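Local coordinates for protein HpcH/HpaI aldolase (Desulfitobacterium hafniense, PDB 3QZ6) that belongs to the HpcH/HpaI aldolase family and folds as a TIM barrel of eight parallel strands ringed by helices, at residues A[109-121]-A[133-146]. Numbering follows the deposited sequence.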
loop_
_atom_site.group_PDB
_atom_site.type_symbol
_atom_site.label_atom_id
_atom_site.label_comp_id
_atom_site.label_asym_id
_atom_site.label_seq_id
_atom_site.Cartn_x
_atom_site.Cartn_y
_atom_site.Cartn_z
ATOM N N LEU A 109 15.569 -28.472 8.552
ATOM C CA LEU A 109 16.303 -27.309 8.064
ATOM C C LEU A 109 16.208 -26.125 9.012
ATOM O O LEU A 109 17.089 -25.266 9.032
ATOM C CB LEU A 109 15.784 -26.903 6.692
ATOM C CG LEU A 109 16.073 -27.880 5.545
ATOM C CD1 LEU A 109 15.273 -27.485 4.308
ATOM C CD2 LEU A 109 17.570 -27.937 5.223
ATOM N N ALA A 110 15.146 -26.098 9.808
ATOM C CA ALA A 110 14.792 -24.914 10.592
ATOM C C ALA A 110 15.319 -24.937 12.021
ATOM O O ALA A 110 15.399 -23.892 12.667
ATOM C CB ALA A 110 13.282 -24.741 10.610
ATOM N N LYS A 111 15.648 -26.123 12.522
ATOM C CA LYS A 111 16.045 -26.272 13.924
ATOM C C LYS A 111 17.531 -26.572 14.057
ATOM O O LYS A 111 18.080 -27.364 13.292
ATOM C CB LYS A 111 15.259 -27.414 14.592
ATOM C CG LYS A 111 13.776 -27.176 14.719
ATOM C CD LYS A 111 13.476 -26.062 15.698
ATOM C CE LYS A 111 12.025 -25.616 15.600
ATOM N NZ LYS A 111 11.131 -26.397 16.473
ATOM N N TYR A 112 18.172 -25.949 15.040
ATOM C CA TYR A 112 19.557 -26.253 15.376
ATOM C C TYR A 112 19.651 -27.644 15.990
ATOM O O TYR A 112 18.676 -28.139 16.550
ATOM C CB TYR A 112 20.083 -25.251 16.405
ATOM C CG TYR A 112 20.215 -23.839 15.891
ATOM C CD1 TYR A 112 21.023 -23.555 14.793
ATOM C CD2 TYR A 112 19.557 -22.786 16.516
ATOM C CE1 TYR A 112 21.163 -22.255 14.323
ATOM C CE2 TYR A 112 19.694 -21.473 16.051
ATOM C CZ TYR A 112 20.495 -21.222 14.956
ATOM O OH TYR A 112 20.642 -19.928 14.492
ATOM N N PRO A 113 20.833 -28.274 15.917
ATOM C CA PRO A 113 20.966 -29.562 16.614
ATOM C C PRO A 113 20.579 -29.420 18.093
ATOM O O PRO A 113 20.796 -28.353 18.664
ATOM C CB PRO A 113 22.460 -29.870 16.481
ATOM C CG PRO A 113 22.853 -29.188 15.178
ATOM C CD PRO A 113 22.056 -27.901 15.188
ATOM N N PRO A 114 20.029 -30.480 18.711
ATOM C CA PRO A 114 19.791 -31.812 18.140
ATOM C C PRO A 114 18.421 -31.967 17.471
ATOM O O PRO A 114 18.095 -33.054 16.999
ATOM C CB PRO A 114 19.865 -32.722 19.372
ATOM C CG PRO A 114 19.308 -31.879 20.461
ATOM C CD PRO A 114 19.722 -30.446 20.153
ATOM N N LEU A 115 17.629 -30.903 17.425
ATOM C CA LEU A 115 16.289 -31.000 16.852
ATOM C C LEU A 115 16.292 -30.934 15.324
ATOM O O LEU A 115 15.298 -31.274 14.681
ATOM C CB LEU A 115 15.373 -29.926 17.435
ATOM C CG LEU A 115 15.091 -30.020 18.940
ATOM C CD1 LEU A 115 14.140 -28.899 19.398
ATOM C CD2 LEU A 115 14.522 -31.395 19.305
ATOM N N GLY A 116 17.414 -30.504 14.750
ATOM C CA GLY A 116 17.527 -30.347 13.306
ATOM C C GLY A 116 18.971 -30.103 12.905
ATOM O O GLY A 116 19.882 -30.279 13.717
ATOM N N GLU A 117 19.181 -29.687 11.661
ATOM C CA GLU A 117 20.524 -29.513 11.130
ATOM C C GLU A 117 20.777 -28.084 10.637
ATOM O O GLU A 117 21.641 -27.855 9.787
ATOM C CB GLU A 117 20.787 -30.557 10.024
ATOM C CG GLU A 117 20.763 -31.990 10.608
ATOM C CD GLU A 117 20.746 -33.117 9.576
ATOM O OE1 GLU A 117 20.691 -32.853 8.363
ATOM O OE2 GLU A 117 20.783 -34.292 10.001
ATOM N N ARG A 118 20.034 -27.122 11.180
ATOM C CA ARG A 118 20.263 -25.715 10.842
ATOM C C ARG A 118 21.701 -25.326 11.203
ATOM O O ARG A 118 22.169 -25.621 12.304
ATOM C CB ARG A 118 19.282 -24.809 11.606
ATOM C CG ARG A 118 19.398 -23.328 11.229
ATOM C CD ARG A 118 18.499 -22.424 12.083
ATOM N NE ARG A 118 18.807 -21.009 11.849
ATOM C CZ ARG A 118 18.281 -19.998 12.535
ATOM N NH1 ARG A 118 17.392 -20.224 13.500
ATOM N NH2 ARG A 118 18.641 -18.755 12.250
ATOM N N GLY A 119 22.393 -24.655 10.286
ATOM C CA GLY A 119 23.747 -24.192 10.541
ATOM C C GLY A 119 23.764 -22.964 11.431
ATOM O O GLY A 119 22.868 -22.132 11.357
ATOM N N VAL A 120 24.787 -22.850 12.271
ATOM C CA VAL A 120 24.885 -21.757 13.230
ATOM C C VAL A 120 25.762 -20.642 12.662
ATOM O O VAL A 120 26.972 -20.803 12.528
ATOM C CB VAL A 120 25.487 -22.234 14.576
ATOM C CG1 VAL A 120 25.449 -21.113 15.600
ATOM C CG2 VAL A 120 24.736 -23.467 15.110
ATOM N N GLY A 121 25.155 -19.516 12.308
ATOM C CA GLY A 121 25.922 -18.399 11.775
ATOM C C GLY A 121 26.086 -17.322 12.828
ATOM O O GLY A 121 25.864 -17.577 14.000
ATOM N N TRP A 133 26.252 -19.175 23.421
ATOM C CA TRP A 133 25.809 -20.055 22.326
ATOM C C TRP A 133 25.047 -21.291 22.782
ATOM O O TRP A 133 24.000 -21.619 22.218
ATOM C CB TRP A 133 26.970 -20.452 21.411
ATOM C CG TRP A 133 27.419 -19.308 20.531
ATOM C CD1 TRP A 133 28.560 -18.566 20.668
ATOM C CD2 TRP A 133 26.718 -18.763 19.405
ATOM N NE1 TRP A 133 28.616 -17.604 19.690
ATOM C CE2 TRP A 133 27.499 -17.700 18.901
ATOM C CE3 TRP A 133 25.509 -19.073 18.769
ATOM C CZ2 TRP A 133 27.115 -16.947 17.790
ATOM C CZ3 TRP A 133 25.120 -18.313 17.659
ATOM C CH2 TRP A 133 25.923 -17.269 17.184
ATOM N N ALA A 134 25.566 -21.966 23.806
ATOM C CA ALA A 134 24.988 -23.227 24.243
ATOM C C ALA A 134 23.528 -23.043 24.655
ATOM O O ALA A 134 22.677 -23.866 24.327
ATOM C CB ALA A 134 25.820 -23.842 25.396
ATOM N N GLU A 135 23.245 -21.957 25.367
ATOM C CA GLU A 135 21.885 -21.659 25.805
ATOM C C GLU A 135 21.064 -21.093 24.655
ATOM O O GLU A 135 19.891 -21.425 24.481
ATOM C CB GLU A 135 21.911 -20.628 26.934
ATOM C CG GLU A 135 21.557 -21.169 28.300
ATOM C CD GLU A 135 22.622 -22.087 28.855
ATOM O OE1 GLU A 135 22.264 -23.132 29.444
ATOM O OE2 GLU A 135 23.819 -21.759 28.706
ATOM N N TRP A 136 21.687 -20.226 23.871
ATOM C CA TRP A 136 20.961 -19.477 22.851
ATOM C C TRP A 136 20.346 -20.371 21.777
ATOM O O TRP A 136 19.204 -20.173 21.398
ATOM C CB TRP A 136 21.866 -18.419 22.225
ATOM C CG TRP A 136 21.150 -17.475 21.302
ATOM C CD1 TRP A 136 20.544 -16.291 21.637
ATOM C CD2 TRP A 136 20.964 -17.636 19.891
ATOM N NE1 TRP A 136 20.004 -15.703 20.513
ATOM C CE2 TRP A 136 20.247 -16.508 19.431
ATOM C CE3 TRP A 136 21.345 -18.617 18.971
ATOM C CZ2 TRP A 136 19.894 -16.344 18.096
ATOM C CZ3 TRP A 136 20.993 -18.451 17.641
ATOM C CH2 TRP A 136 20.275 -17.322 17.218
ATOM N N VAL A 137 21.083 -21.367 21.293
ATOM C CA VAL A 137 20.516 -22.246 20.267
ATOM C C VAL A 137 19.304 -23.023 20.792
ATOM O O VAL A 137 18.353 -23.264 20.052
ATOM C CB VAL A 137 21.557 -23.214 19.650
ATOM C CG1 VAL A 137 22.576 -22.436 18.816
ATOM C CG2 VAL A 137 22.243 -24.051 20.739
ATOM N N GLN A 138 19.330 -23.396 22.069
ATOM C CA GLN A 138 18.212 -24.130 22.660
ATOM C C GLN A 138 16.994 -23.248 22.771
ATOM O O GLN A 138 15.882 -23.666 22.442
ATOM C CB GLN A 138 18.555 -24.650 24.059
ATOM C CG GLN A 138 19.464 -25.843 24.089
ATOM C CD GLN A 138 19.595 -26.413 25.496
ATOM O OE1 GLN A 138 20.548 -26.110 26.217
ATOM N NE2 GLN A 138 18.624 -27.234 25.897
ATOM N N GLU A 139 17.197 -22.030 23.265
ATOM C CA GLU A 139 16.095 -21.082 23.382
ATOM C C GLU A 139 15.528 -20.696 22.017
ATOM O O GLU A 139 14.318 -20.604 21.852
ATOM C CB GLU A 139 16.524 -19.835 24.149
ATOM C CG GLU A 139 16.959 -20.133 25.573
ATOM C CD GLU A 139 17.176 -18.876 26.389
ATOM O OE1 GLU A 139 16.672 -17.808 25.974
ATOM O OE2 GLU A 139 17.845 -18.958 27.444
ATOM N N ARG A 140 16.394 -20.463 21.038
ATOM C CA ARG A 140 15.902 -20.076 19.718
ATOM C C ARG A 140 15.071 -21.205 19.090
ATOM O O ARG A 140 14.042 -20.952 18.462
ATOM C CB ARG A 140 17.053 -19.648 18.799
ATOM C CG ARG A 140 16.602 -19.189 17.415
ATOM C CD ARG A 140 15.470 -18.162 17.506
ATOM N NE ARG A 140 15.833 -17.019 18.342
ATOM C CZ ARG A 140 16.361 -15.884 17.894
ATOM N NH1 ARG A 140 16.602 -15.711 16.596
ATOM N NH2 ARG A 140 16.648 -14.914 18.753
ATOM N N ASN A 141 15.503 -22.453 19.259
ATOM C CA ASN A 141 14.738 -23.577 18.714
ATOM C C ASN A 141 13.290 -23.564 19.208
ATOM O O ASN A 141 12.384 -23.985 18.497
ATOM C CB ASN A 141 15.391 -24.920 19.077
ATOM C CG ASN A 141 16.371 -25.412 18.016
ATOM O OD1 ASN A 141 16.574 -24.774 16.975
ATOM N ND2 ASN A 141 16.991 -26.559 18.285
ATOM N N ASP A 142 13.078 -23.079 20.431
ATOM C CA ASP A 142 11.729 -23.025 21.009
ATOM C C ASP A 142 10.883 -21.876 20.467
ATOM O O ASP A 142 9.683 -21.814 20.720
ATOM C CB ASP A 142 11.794 -22.891 22.526
ATOM C CG ASP A 142 11.988 -24.220 23.221
ATOM O OD1 ASP A 142 11.775 -25.267 22.571
ATOM O OD2 ASP A 142 12.349 -24.211 24.420
ATOM N N GLU A 143 11.506 -20.956 19.738
ATOM C CA GLU A 143 10.800 -19.756 19.267
ATOM C C GLU A 143 10.523 -19.723 17.753
ATOM O O GLU A 143 9.665 -18.961 17.289
ATOM C CB GLU A 143 11.567 -18.503 19.695
ATOM C CG GLU A 143 11.706 -18.376 21.214
ATOM C CD GLU A 143 12.715 -17.321 21.621
ATOM O OE1 GLU A 143 13.792 -17.247 20.984
ATOM O OE2 GLU A 143 12.431 -16.560 22.570
ATOM N N ILE A 144 11.260 -20.527 16.994
ATOM C CA ILE A 144 11.022 -20.676 15.551
ATOM C C ILE A 144 9.602 -21.186 15.304
ATOM O O ILE A 144 9.154 -22.114 15.968
ATOM C CB ILE A 144 12.001 -21.698 14.949
ATOM C CG1 ILE A 144 13.429 -21.214 15.134
ATOM C CG2 ILE A 144 11.712 -21.933 13.476
ATOM C CD1 ILE A 144 13.632 -19.811 14.701
ATOM N N PHE A 145 8.908 -20.593 14.335
ATOM C CA PHE A 145 7.496 -20.892 14.103
ATOM C C PHE A 145 7.291 -21.602 12.765
ATOM O O PHE A 145 7.660 -21.074 11.720
ATOM C CB PHE A 145 6.678 -19.591 14.136
ATOM C CG PHE A 145 5.202 -19.798 13.945
ATOM C CD1 PHE A 145 4.413 -20.257 14.989
ATOM C CD2 PHE A 145 4.608 -19.542 12.721
ATOM C CE1 PHE A 145 3.052 -20.461 14.816
ATOM C CE2 PHE A 145 3.243 -19.741 12.540
ATOM C CZ PHE A 145 2.466 -20.203 13.593
ATOM N N ILE A 146 6.705 -22.794 12.794
ATOM C CA ILE A 146 6.451 -23.544 11.567
ATOM C C ILE A 146 4.963 -23.795 11.412
ATOM O O ILE A 146 4.345 -24.403 12.284
ATOM C CB ILE A 146 7.144 -24.926 11.579
ATOM C CG1 ILE A 146 8.656 -24.788 11.778
ATOM C CG2 ILE A 146 6.832 -25.684 10.288
ATOM C CD1 ILE A 146 9.301 -23.827 10.828
HETATM O O HOH W 1 16.391 -22.614 14.798
HETATM O O HOH W 2 9.774 -23.966 17.836
HETATM O O HOH W 3 11.251 -26.850 19.428
HETATM O O HOH W 4 16.513 -17.568 14.376
#
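The Tyr112 ring is sandwiched: Val137 CG1 makes a CH-pi contact over one face, 4.1 Å from the ring centroid, and Arg118 CD lies against the opposite face. Tyr112 OH lies over the centre of one face of the Arg118 guanidinium. Arg140 CG borders the tyrosine ring's edge, and Tyr112 OH meets the edge of the Trp136 ring, the two ring planes 50° apart. In this TIM barrel the contact joins the loop after helix 100-110 to helix 133-141, which leads into strand 145-150. Asn141 grips the Tyr112 backbone from both ends of its amide: OD1 takes the Tyr112 N-H on an in-plane lone pair (2.8 Å), and ND2 gives a nearly straight bond to Tyr112 O (2.9 Å, 163°). Arg118 runs straight out along the tyrosine, CG opposite the main-chain N (chi1 -176°); Asp86 pairs with its NH2. Farther out, Val120 CG1 packs on Trp133 CZ3 at 3.5 Å. Where strand 145-150 begins, Ala110 CB, at the end of helix 100-110, packs on Ile146 CD1 (4.1 Å), and Lys111 bends over Asn141, its NZ making a weak bond to Asn141 O. Water 1 knits the centre together: its oxygen donates to Ala110 O and Asn141 OD1 and accepts from Arg118 NH1, 2.9 Å away.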